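Local structure of tyrocidine synthetase 3 (Brevibacillus brevis, 2JGP) at residues A335-N338 against V339-A342; M492-F495 against S496-F499. The protein takes part in nonribosomal synthesis of the antibiotic tyrocidine, with a carrier domain and a condensation domain that probably joins carrier-bound substrates through a peptide bond. One frame throughout, in Å; residues are numbered along the deposited sequence.

Neither contact closes a long loop. Each joins neighbouring turns of one helix in the condensation domain. Interaction 1 comes first along the chain, on helix 329-345. Interaction 2 follows on helix 489-508, near the C terminus. The two are in series, so they neither nest nor cross. They meet in space, with centres about 12 Å apart. Phe-495 packs against Leu-340 and Leu-341, and Phe-499 packs against Ala-336 and the backbone of Tyr-337. Tyr-337 and Phe-499 both meet Phe-467 on strand 465-471. The pair of helices is thus tied to the mixed sheet that includes strands 303-309, 476-483, 465-471 and 430-435.

Interaction 1. Residues A335-N338 against V339-A342; sequences AAYN and VLLA
Tyr-337 and Leu-341 meet one turn apart on the alpha-helix 329-345 of the condensation domain. The contact is an i to i+4 CH-pi interaction. Leu-341 CD1 sits over one face of the tyrosine ring, 4.0 Å from its centroid and 29° off the ring normal. The methyl is displaced toward the CE2 side, where Leu-341 CD1 and Tyr-337 CE2 are 3.5 Å apart. Leu-341 CG lies above the same face, near the rim. Its other methyl, CD2, reaches the phenol end and is 3.8 Å from Tyr-337 OH. The first torsions bring the two groups together. Tyr-337 CG is anti to the backbone N (chi1 -176°), while Leu-341 CG lies beside its own backbone N (chi1 -64°). Leu-340 makes a looser apolar contact, with its CD1 4.2 Å from Tyr-337 CD1.

The ring is fixed at its far end as well. Tyr-337 OH is hydrogen-bonded to Thr-430 OG1, and the ring meets that of Phe-467. Asn-338 extends from another side of the helix, and its ND2 bonds back to Leu-334 O.

Four main-chain bonds hold the turns in place. Val-339 N, Leu-340 N and Ala-342 N bond to Ala-335 O, Ala-336 O and Asn-338 O. The fourth joins the tyrosine-leucine pair itself, running from Leu-341 N to Tyr-337 O at 3.0 Å, and is nearly straight.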
loop_
_atom_site.group_PDB
_atom_site.type_symbol
_atom_site.label_atom_id
_atom_site.label_comp_id
_atom_site.label_asym_id
_atom_site.label_seq_id
_atom_site.Cartn_x
_atom_site.Cartn_y
_atom_site.Cartn_z
ATOM N N ALA A 335 15.963 -1.098 4.951
ATOM C CA ALA A 335 17.177 -0.682 5.630
ATOM C C ALA A 335 18.331 -0.554 4.633
ATOM O O ALA A 335 19.028 0.456 4.617
ATOM C CB ALA A 335 17.528 -1.676 6.742
ATOM N N ALA A 336 18.518 -1.575 3.796
ATOM C CA ALA A 336 19.567 -1.562 2.771
ATOM C C ALA A 336 19.348 -0.428 1.768
ATOM O O ALA A 336 20.297 0.190 1.288
ATOM C CB ALA A 336 19.620 -2.906 2.038
ATOM N N TYR A 337 18.086 -0.157 1.459
ATOM C CA TYR A 337 17.759 0.918 0.538
ATOM C C TYR A 337 18.141 2.270 1.144
ATOM O O TYR A 337 18.729 3.110 0.461
ATOM C CB TYR A 337 16.279 0.858 0.153
ATOM C CG TYR A 337 15.878 1.883 -0.877
ATOM C CD1 TYR A 337 16.499 1.925 -2.122
ATOM C CD2 TYR A 337 14.868 2.802 -0.614
ATOM C CE1 TYR A 337 16.132 2.871 -3.075
ATOM C CE2 TYR A 337 14.498 3.751 -1.563
ATOM C CZ TYR A 337 15.130 3.773 -2.790
ATOM O OH TYR A 337 14.771 4.712 -3.733
ATOM N N ASN A 338 17.846 2.469 2.426
ATOM C CA ASN A 338 18.268 3.692 3.120
ATOM C C ASN A 338 19.785 3.938 3.112
ATOM O O ASN A 338 20.231 5.080 2.952
ATOM C CB ASN A 338 17.761 3.721 4.561
ATOM C CG ASN A 338 16.361 4.269 4.669
ATOM O OD1 ASN A 338 16.170 5.440 5.004
ATOM N ND2 ASN A 338 15.375 3.433 4.388
ATOM N N VAL A 339 20.579 2.884 3.291
ATOM C CA VAL A 339 22.043 3.044 3.227
ATOM C C VAL A 339 22.516 3.339 1.791
ATOM O O VAL A 339 23.443 4.125 1.594
ATOM C CB VAL A 339 22.847 1.878 3.899
ATOM C CG1 VAL A 339 22.017 0.622 4.088
ATOM C CG2 VAL A 339 24.157 1.583 3.151
ATOM N N LEU A 340 21.850 2.742 0.803
ATOM C CA LEU A 340 22.110 3.034 -0.611
ATOM C C LEU A 340 21.925 4.526 -0.890
ATOM O O LEU A 340 22.816 5.182 -1.436
ATOM C CB LEU A 340 21.164 2.224 -1.503
ATOM C CG LEU A 340 21.535 1.880 -2.958
ATOM C CD1 LEU A 340 20.322 2.023 -3.856
ATOM C CD2 LEU A 340 22.703 2.662 -3.514
ATOM N N LEU A 341 20.766 5.052 -0.500
ATOM C CA LEU A 341 20.452 6.468 -0.698
ATOM C C LEU A 341 21.403 7.365 0.092
ATOM O O LEU A 341 21.831 8.406 -0.405
ATOM C CB LEU A 341 19.002 6.766 -0.294
ATOM C CG LEU A 341 17.882 6.101 -1.106
ATOM C CD1 LEU A 341 16.533 6.431 -0.496
ATOM C CD2 LEU A 341 17.936 6.517 -2.570
ATOM N N ALA A 342 21.718 6.962 1.323
ATOM C CA ALA A 342 22.639 7.712 2.179
ATOM C C ALA A 342 24.012 7.886 1.527
ATOM O O ALA A 342 24.619 8.957 1.612
ATOM C CB ALA A 342 22.784 7.023 3.533
#

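Interaction 2. Residues M492-F495 against S496-F499; sequences MERF and SRHF
Ser-496 turns its hydroxyl back on Met-492 O, one turn earlier in the alpha-helix 489-508. With OG beside its backbone N (chi1 -56°), the serine gives two hydrogen bonds to one carbonyl oxygen. Ser-496 N reaches Met-492 O at 3.0 Å and Ser-496 OG reaches it at 2.9 Å. The two donors come from opposite faces of the carbonyl plane. A back-bond to the i-4 carbonyl is a common way for a helical serine to satisfy its hydroxyl; here the serine is buried. Three further i to i+4 bonds continue the helix, from Arg-497 N, His-498 N and Phe-499 N to Glu-493 O, Arg-494 O and Phe-495 O.

The stem of Arg-494 lies side by side with His-498. Arg-494 CG makes a CH-pi contact over the imidazole face, 4.0 Å from the ring centroid. The carbonyl oxygen Arg-494 O lies over that face near the rim, 3.3 Å from His-498 CG.

The two arginine side chains cross obliquely. The Arg-497 chain bends at chi3 (-65°) and its guanidinium folds over Arg-494 CA. Arg-497 NH2 lies 3.5 Å from Arg-494 CB and 4.0 Å from Arg-494 NE, and the two guanidinium planes are 88° apart. A salt bridge from Arg-494 NH2 to Glu-490 probably eases the like-charge approach.

The arginines lie on the more exposed side of the helix. Met-492 and Ser-496 face strands 303-309 and 476-483, whereas Phe-495 and Phe-499 pack on helix 329-345.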
loop_
_atom_site.group_PDB
_atom_site.type_symbol
_atom_site.label_atom_id
_atom_site.label_comp_id
_atom_site.label_asym_id
_atom_site.label_seq_id
_atom_site.Cartn_x
_atom_site.Cartn_y
_atom_site.Cartn_z
ATOM N N MET A 492 21.394 4.222 -13.400
ATOM C CA MET A 492 20.398 3.463 -12.647
ATOM C C MET A 492 20.728 1.973 -12.592
ATOM O O MET A 492 20.474 1.319 -11.582
ATOM C CB MET A 492 19.004 3.702 -13.226
ATOM C CG MET A 492 18.489 5.109 -12.965
ATOM S SD MET A 492 18.016 5.351 -11.241
ATOM C CE MET A 492 19.478 6.130 -10.562
ATOM N N GLU A 493 21.293 1.436 -13.670
ATOM C CA GLU A 493 21.814 0.064 -13.634
ATOM C C GLU A 493 22.949 -0.062 -12.612
ATOM O O GLU A 493 23.034 -1.061 -11.907
ATOM C CB GLU A 493 22.256 -0.400 -15.025
ATOM C CG GLU A 493 21.076 -0.676 -15.965
ATOM C CD GLU A 493 21.492 -1.039 -17.381
ATOM O OE1 GLU A 493 22.692 -0.928 -17.718
ATOM O OE2 GLU A 493 20.605 -1.431 -18.169
ATOM N N ARG A 494 23.795 0.960 -12.513
ATOM C CA ARG A 494 24.873 0.981 -11.520
ATOM C C ARG A 494 24.328 1.137 -10.095
ATOM O O ARG A 494 24.831 0.504 -9.164
ATOM C CB ARG A 494 25.868 2.107 -11.829
ATOM C CG ARG A 494 27.075 2.148 -10.899
ATOM C CD ARG A 494 28.058 3.255 -11.272
ATOM N NE ARG A 494 28.639 3.043 -12.601
ATOM C CZ ARG A 494 28.331 3.721 -13.706
ATOM N NH1 ARG A 494 27.434 4.704 -13.694
ATOM N NH2 ARG A 494 28.939 3.413 -14.846
ATOM N N PHE A 495 23.320 1.997 -9.951
ATOM C CA PHE A 495 22.580 2.201 -8.700
ATOM C C PHE A 495 22.046 0.875 -8.168
ATOM O O PHE A 495 22.162 0.581 -6.979
ATOM C CB PHE A 495 21.425 3.179 -8.981
ATOM C CG PHE A 495 20.591 3.551 -7.777
ATOM C CD1 PHE A 495 21.059 4.463 -6.841
ATOM C CD2 PHE A 495 19.303 3.044 -7.626
ATOM C CE1 PHE A 495 20.273 4.837 -5.754
ATOM C CE2 PHE A 495 18.508 3.410 -6.547
ATOM C CZ PHE A 495 18.993 4.314 -5.610
ATOM N N SER A 496 21.472 0.075 -9.065
ATOM C CA SER A 496 20.916 -1.234 -8.713
ATOM C C SER A 496 21.993 -2.236 -8.286
ATOM O O SER A 496 21.819 -2.944 -7.296
ATOM C CB SER A 496 20.120 -1.801 -9.889
ATOM O OG SER A 496 19.099 -0.900 -10.290
ATOM N N ARG A 497 23.095 -2.296 -9.037
ATOM C CA ARG A 497 24.234 -3.148 -8.682
ATOM C C ARG A 497 24.789 -2.768 -7.313
ATOM O O ARG A 497 25.184 -3.638 -6.541
ATOM C CB ARG A 497 25.358 -3.046 -9.727
ATOM C CG ARG A 497 25.000 -3.583 -11.111
ATOM C CD ARG A 497 26.242 -3.816 -11.975
ATOM N NE ARG A 497 26.965 -2.578 -12.286
ATOM C CZ ARG A 497 26.653 -1.732 -13.270
ATOM N NH1 ARG A 497 25.616 -1.961 -14.074
ATOM N NH2 ARG A 497 27.387 -0.637 -13.451
ATOM N N HIS A 498 24.825 -1.467 -7.023
ATOM C CA HIS A 498 25.286 -0.985 -5.725
ATOM C C HIS A 498 24.363 -1.427 -4.590
ATOM O O HIS A 498 24.834 -1.720 -3.490
ATOM C CB HIS A 498 25.458 0.538 -5.725
ATOM C CG HIS A 498 26.672 1.006 -6.470
ATOM N ND1 HIS A 498 27.700 0.162 -6.829
ATOM C CD2 HIS A 498 27.032 2.237 -6.900
ATOM C CE1 HIS A 498 28.632 0.850 -7.466
ATOM N NE2 HIS A 498 28.252 2.113 -7.520
ATOM N N PHE A 499 23.061 -1.500 -4.850
ATOM C CA PHE A 499 22.135 -2.058 -3.863
ATOM C C PHE A 499 22.505 -3.512 -3.546
ATOM O O PHE A 499 22.517 -3.922 -2.379
ATOM C CB PHE A 499 20.678 -1.986 -4.338
ATOM C CG PHE A 499 19.705 -2.601 -3.366
ATOM C CD1 PHE A 499 19.234 -1.872 -2.283
ATOM C CD2 PHE A 499 19.290 -3.917 -3.514
ATOM C CE1 PHE A 499 18.353 -2.443 -1.372
ATOM C CE2 PHE A 499 18.410 -4.499 -2.603
ATOM C CZ PHE A 499 17.943 -3.756 -1.533
#